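Local atomic coordinates of protein DsvD (Desulfovibrio vulgaris, PDB entry 1UCR), a protein that may play an essential role in dissimilatory sulfite reduction and possibly binds DNA through a winged-helix motif. Residues 1-12 with 42-52. Sequence-based numbering, arbitrary orientation.
Sequences MEEAKQKVVDFL and ILTALVNDEVL. With SO4 (sulfate ion), chain F.
V8 pushes its CG1 methyl among three leucines of the 42-52 segment, meeting L43 CD2 at 3.9 Å and lying close to L46 CD1 and L52 CD1 as well. That methyl stands anti to the backbone N (chi1 170°), while CG2 turns to the tip of I42. A short, branched valine suits this place, since two methyls on one carbon serve two sets of neighbours without a long chain between the helices. F27 of helix 24-30 and F31 also pack on V8. The backbones come nearest at K5 and I42: I42 CD1 sits against A4 CB at 3.9 Å, and K5 CG runs over I42 CB. Beta-branched isoleucine suits so close an approach, its bulk beginning right at the backbone. Farther along, V9 CG2 touches V51 CG1 at 3.7 Å, and the packing is tightest where L12 CD1 meets L52 CD2 at 3.5 Å, the two leucines crossing at about a right angle.

Helices 3-12 and 36-48 belong to the three-helix part of a winged-helix fold; their segments here cross at -72°, with axes 10.3 Å apart. A Schellman motif at E50, whose phi is positive, ends helix 36-48 and turns the chain through V51 into strand 52-57, the first strand of the wing hairpin.

The contact opens along the solvent edge that carries the end of K5. Its extended chain lies alongside L46, carbons covering the leucine, and K5 NZ donates to sulfate O1 at 2.7 Å and to a water 2.9 Å away, which donates to D49 OD1. The sulfate, probably from the crystallisation liquor, also accepts a nearly straight bond (163°) from E2 N, at the N-cap position. Flexible M1, bent at its last torsion, sets CE 4.0 Å from L46 CD2, and D49 of the second subunit packs against M1.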
loop_
_atom_site.group_PDB
_atom_site.type_symbol
_atom_site.label_atom_id
_atom_site.label_comp_id
_atom_site.label_asym_id
_atom_site.label_seq_id
_atom_site.Cartn_x
_atom_site.Cartn_y
_atom_site.Cartn_z
ATOM N N MET B 1 3.299 -6.350 -11.662
ATOM C CA MET B 1 2.553 -7.303 -10.865
ATOM C C MET B 1 1.743 -8.305 -11.683
ATOM O O MET B 1 1.067 -7.952 -12.659
ATOM C CB MET B 1 1.628 -6.394 -10.041
ATOM C CG MET B 1 0.833 -7.193 -9.089
ATOM S SD MET B 1 -0.097 -6.292 -7.872
ATOM C CE MET B 1 1.240 -5.518 -6.934
ATOM N N GLU B 2 1.723 -9.593 -11.289
ATOM C CA GLU B 2 0.876 -10.514 -12.075
ATOM C C GLU B 2 -0.614 -10.233 -11.962
ATOM O O GLU B 2 -1.070 -9.656 -10.994
ATOM C CB GLU B 2 1.133 -11.986 -11.751
ATOM C CG GLU B 2 0.744 -12.363 -10.340
ATOM C CD GLU B 2 0.839 -13.799 -9.906
ATOM O OE1 GLU B 2 0.074 -14.173 -8.992
ATOM O OE2 GLU B 2 1.661 -14.572 -10.434
ATOM N N GLU B 3 -1.395 -10.603 -12.973
ATOM C CA GLU B 3 -2.805 -10.271 -13.088
ATOM C C GLU B 3 -3.618 -10.603 -11.850
ATOM O O GLU B 3 -4.432 -9.795 -11.384
ATOM C CB GLU B 3 -3.420 -11.021 -14.302
ATOM C CG GLU B 3 -4.837 -10.534 -14.572
ATOM C CD GLU B 3 -5.344 -10.871 -15.957
ATOM O OE1 GLU B 3 -6.593 -10.855 -16.089
ATOM O OE2 GLU B 3 -4.575 -11.138 -16.902
ATOM N N ALA B 4 -3.436 -11.795 -11.270
ATOM C CA ALA B 4 -4.238 -12.157 -10.122
ATOM C C ALA B 4 -3.984 -11.240 -8.933
ATOM O O ALA B 4 -4.908 -10.860 -8.201
ATOM C CB ALA B 4 -4.010 -13.611 -9.687
ATOM N N LYS B 5 -2.700 -10.876 -8.739
ATOM C CA LYS B 5 -2.375 -9.915 -7.689
ATOM C C LYS B 5 -2.897 -8.527 -7.999
ATOM O O LYS B 5 -3.413 -7.848 -7.111
ATOM C CB LYS B 5 -0.856 -9.928 -7.501
ATOM C CG LYS B 5 -0.390 -11.212 -6.806
ATOM C CD LYS B 5 1.125 -11.151 -6.672
ATOM C CE LYS B 5 1.573 -12.442 -6.019
ATOM N NZ LYS B 5 3.041 -12.529 -5.940
ATOM N N GLN B 6 -2.792 -8.091 -9.258
ATOM C CA GLN B 6 -3.290 -6.806 -9.643
ATOM C C GLN B 6 -4.800 -6.697 -9.402
ATOM O O GLN B 6 -5.308 -5.644 -8.990
ATOM C CB GLN B 6 -2.980 -6.515 -11.134
ATOM C CG GLN B 6 -3.385 -5.075 -11.510
ATOM C CD GLN B 6 -2.436 -4.146 -10.760
ATOM O OE1 GLN B 6 -1.227 -4.187 -10.949
ATOM N NE2 GLN B 6 -2.940 -3.278 -9.902
ATOM N N LYS B 7 -5.532 -7.793 -9.601
ATOM C CA LYS B 7 -6.989 -7.775 -9.343
ATOM C C LYS B 7 -7.295 -7.581 -7.870
ATOM O O LYS B 7 -8.264 -6.892 -7.508
ATOM C CB LYS B 7 -7.601 -9.090 -9.862
ATOM C CG LYS B 7 -7.670 -9.136 -11.414
ATOM C CD LYS B 7 -8.366 -10.413 -11.922
ATOM C CE LYS B 7 -8.396 -10.380 -13.449
ATOM N NZ LYS B 7 -9.069 -11.546 -14.043
ATOM N N VAL B 8 -6.488 -8.179 -6.974
ATOM C CA VAL B 8 -6.650 -7.895 -5.524
ATOM C C VAL B 8 -6.435 -6.411 -5.255
ATOM O O VAL B 8 -7.245 -5.771 -4.558
ATOM C CB VAL B 8 -5.665 -8.753 -4.741
ATOM C CG1 VAL B 8 -5.575 -8.361 -3.272
ATOM C CG2 VAL B 8 -6.030 -10.235 -4.880
ATOM N N VAL B 9 -5.282 -5.884 -5.733
ATOM C CA VAL B 9 -4.984 -4.484 -5.469
ATOM C C VAL B 9 -6.096 -3.577 -6.021
ATOM O O VAL B 9 -6.547 -2.617 -5.368
ATOM C CB VAL B 9 -3.638 -4.106 -6.069
ATOM C CG1 VAL B 9 -3.334 -2.620 -5.995
ATOM C CG2 VAL B 9 -2.546 -4.873 -5.318
ATOM N N ASP B 10 -6.540 -3.873 -7.269
ATOM C CA ASP B 10 -7.564 -2.996 -7.868
ATOM C C ASP B 10 -8.872 -3.031 -7.077
ATOM O O ASP B 10 -9.538 -2.003 -6.919
ATOM C CB ASP B 10 -7.890 -3.422 -9.296
ATOM C CG ASP B 10 -6.743 -3.155 -10.295
ATOM O OD1 ASP B 10 -5.762 -2.483 -9.911
ATOM O OD2 ASP B 10 -6.838 -3.659 -11.419
ATOM N N PHE B 11 -9.275 -4.189 -6.565
ATOM C CA PHE B 11 -10.472 -4.231 -5.753
ATOM C C PHE B 11 -10.333 -3.345 -4.526
ATOM O O PHE B 11 -11.204 -2.553 -4.166
ATOM C CB PHE B 11 -10.759 -5.722 -5.365
ATOM C CG PHE B 11 -11.888 -5.728 -4.308
ATOM C CD1 PHE B 11 -13.206 -5.490 -4.717
ATOM C CD2 PHE B 11 -11.631 -5.938 -2.988
ATOM C CE1 PHE B 11 -14.231 -5.496 -3.759
ATOM C CE2 PHE B 11 -12.630 -5.945 -1.999
ATOM C CZ PHE B 11 -13.933 -5.674 -2.436
ATOM N N LEU B 12 -9.194 -3.472 -3.815
ATOM C CA LEU B 12 -8.965 -2.766 -2.570
ATOM C C LEU B 12 -8.797 -1.264 -2.791
ATOM O O LEU B 12 -9.233 -0.492 -1.938
ATOM C CB LEU B 12 -7.739 -3.337 -1.869
ATOM C CG LEU B 12 -7.906 -4.769 -1.361
ATOM C CD1 LEU B 12 -6.556 -5.251 -0.796
ATOM C CD2 LEU B 12 -8.983 -4.852 -0.279
ATOM N N ILE B 42 -1.378 -16.033 -2.929
ATOM C CA ILE B 42 -1.119 -14.710 -3.502
ATOM C C ILE B 42 -1.292 -13.595 -2.511
ATOM O O ILE B 42 -0.509 -12.626 -2.553
ATOM C CB ILE B 42 -1.870 -14.444 -4.788
ATOM C CG1 ILE B 42 -3.323 -14.245 -4.570
ATOM C CG2 ILE B 42 -1.581 -15.473 -5.884
ATOM C CD1 ILE B 42 -4.043 -13.778 -5.830
ATOM N N LEU B 43 -2.260 -13.712 -1.596
ATOM C CA LEU B 43 -2.394 -12.695 -0.559
ATOM C C LEU B 43 -1.150 -12.664 0.328
ATOM O O LEU B 43 -0.673 -11.576 0.718
ATOM C CB LEU B 43 -3.653 -12.995 0.295
ATOM C CG LEU B 43 -4.971 -12.757 -0.435
ATOM C CD1 LEU B 43 -6.109 -13.279 0.431
ATOM C CD2 LEU B 43 -5.207 -11.275 -0.735
ATOM N N THR B 44 -0.617 -13.841 0.668
ATOM C CA THR B 44 0.546 -13.889 1.537
ATOM C C THR B 44 1.736 -13.272 0.850
ATOM O O THR B 44 2.503 -12.550 1.511
ATOM C CB THR B 44 0.841 -15.377 1.888
ATOM O OG1 THR B 44 -0.303 -15.934 2.541
ATOM C CG2 THR B 44 2.000 -15.441 2.834
ATOM N N ALA B 45 1.922 -13.521 -0.453
ATOM C CA ALA B 45 3.032 -12.897 -1.163
ATOM C C ALA B 45 2.891 -11.394 -1.186
ATOM O O ALA B 45 3.873 -10.681 -1.008
ATOM C CB ALA B 45 3.036 -13.427 -2.593
ATOM N N LEU B 46 1.670 -10.878 -1.362
ATOM C CA LEU B 46 1.457 -9.429 -1.304
ATOM C C LEU B 46 1.727 -8.881 0.099
ATOM O O LEU B 46 2.218 -7.732 0.181
ATOM C CB LEU B 46 0.059 -9.081 -1.786
ATOM C CG LEU B 46 -0.189 -9.268 -3.277
ATOM C CD1 LEU B 46 -1.659 -9.227 -3.548
ATOM C CD2 LEU B 46 0.526 -8.180 -4.087
ATOM N N VAL B 47 1.413 -9.621 1.164
ATOM C CA VAL B 47 1.822 -9.158 2.521
ATOM C C VAL B 47 3.318 -9.173 2.624
ATOM O O VAL B 47 3.902 -8.195 3.159
ATOM C CB VAL B 47 1.144 -10.066 3.577
ATOM C CG1 VAL B 47 1.738 -9.749 4.935
ATOM C CG2 VAL B 47 -0.360 -9.882 3.571
ATOM N N ASN B 48 4.008 -10.211 2.171
ATOM C CA ASN B 48 5.468 -10.231 2.291
ATOM C C ASN B 48 6.097 -9.052 1.555
ATOM O O ASN B 48 7.078 -8.478 2.030
ATOM C CB ASN B 48 5.995 -11.524 1.652
ATOM C CG ASN B 48 5.594 -12.759 2.380
ATOM O OD1 ASN B 48 5.235 -12.726 3.539
ATOM N ND2 ASN B 48 5.694 -13.889 1.625
ATOM N N ASP B 49 5.516 -8.682 0.413
ATOM C CA ASP B 49 6.013 -7.542 -0.352
ATOM C C ASP B 49 5.570 -6.190 0.176
ATOM O O ASP B 49 5.995 -5.158 -0.363
ATOM C CB ASP B 49 5.570 -7.717 -1.795
ATOM C CG ASP B 49 6.371 -8.857 -2.405
ATOM O OD1 ASP B 49 6.013 -9.413 -3.415
ATOM O OD2 ASP B 49 7.496 -9.219 -1.934
ATOM N N GLU B 50 4.730 -6.179 1.196
ATOM C CA GLU B 50 4.243 -5.008 1.897
ATOM C C GLU B 50 3.307 -4.192 1.018
ATOM O O GLU B 50 3.062 -3.012 1.307
ATOM C CB GLU B 50 5.361 -4.136 2.474
ATOM C CG GLU B 50 6.187 -4.949 3.475
ATOM C CD GLU B 50 7.228 -4.158 4.146
ATOM O OE1 GLU B 50 8.416 -4.562 4.145
ATOM O OE2 GLU B 50 6.891 -3.097 4.717
ATOM N N VAL B 51 2.713 -4.809 0.004
ATOM C CA VAL B 51 1.582 -4.212 -0.695
ATOM C C VAL B 51 0.340 -4.297 0.178
ATOM O O VAL B 51 -0.479 -3.402 0.197
ATOM C CB VAL B 51 1.352 -4.921 -2.039
ATOM C CG1 VAL B 51 0.115 -4.393 -2.754
ATOM C CG2 VAL B 51 2.585 -4.748 -2.904
ATOM N N LEU B 52 0.205 -5.425 0.897
ATOM C CA LEU B 52 -0.882 -5.605 1.837
ATOM C C LEU B 52 -0.362 -5.669 3.257
ATOM O O LEU B 52 0.827 -5.945 3.497
ATOM C CB LEU B 52 -1.651 -6.939 1.602
ATOM C CG LEU B 52 -2.283 -7.065 0.223
ATOM C CD1 LEU B 52 -2.982 -8.415 0.088
ATOM C CD2 LEU B 52 -3.240 -5.941 -0.082
HETATM S S SO4 F . 4.327 -10.815 -9.177
HETATM O O1 SO4 F . 3.995 -12.058 -8.426
HETATM O O2 SO4 F . 4.880 -11.198 -10.464
HETATM O O3 SO4 F . 5.422 -10.075 -8.488
HETATM O O4 SO4 F . 3.150 -9.943 -9.152
HETATM O O HOH W 1 3.542 -10.236 -4.257
#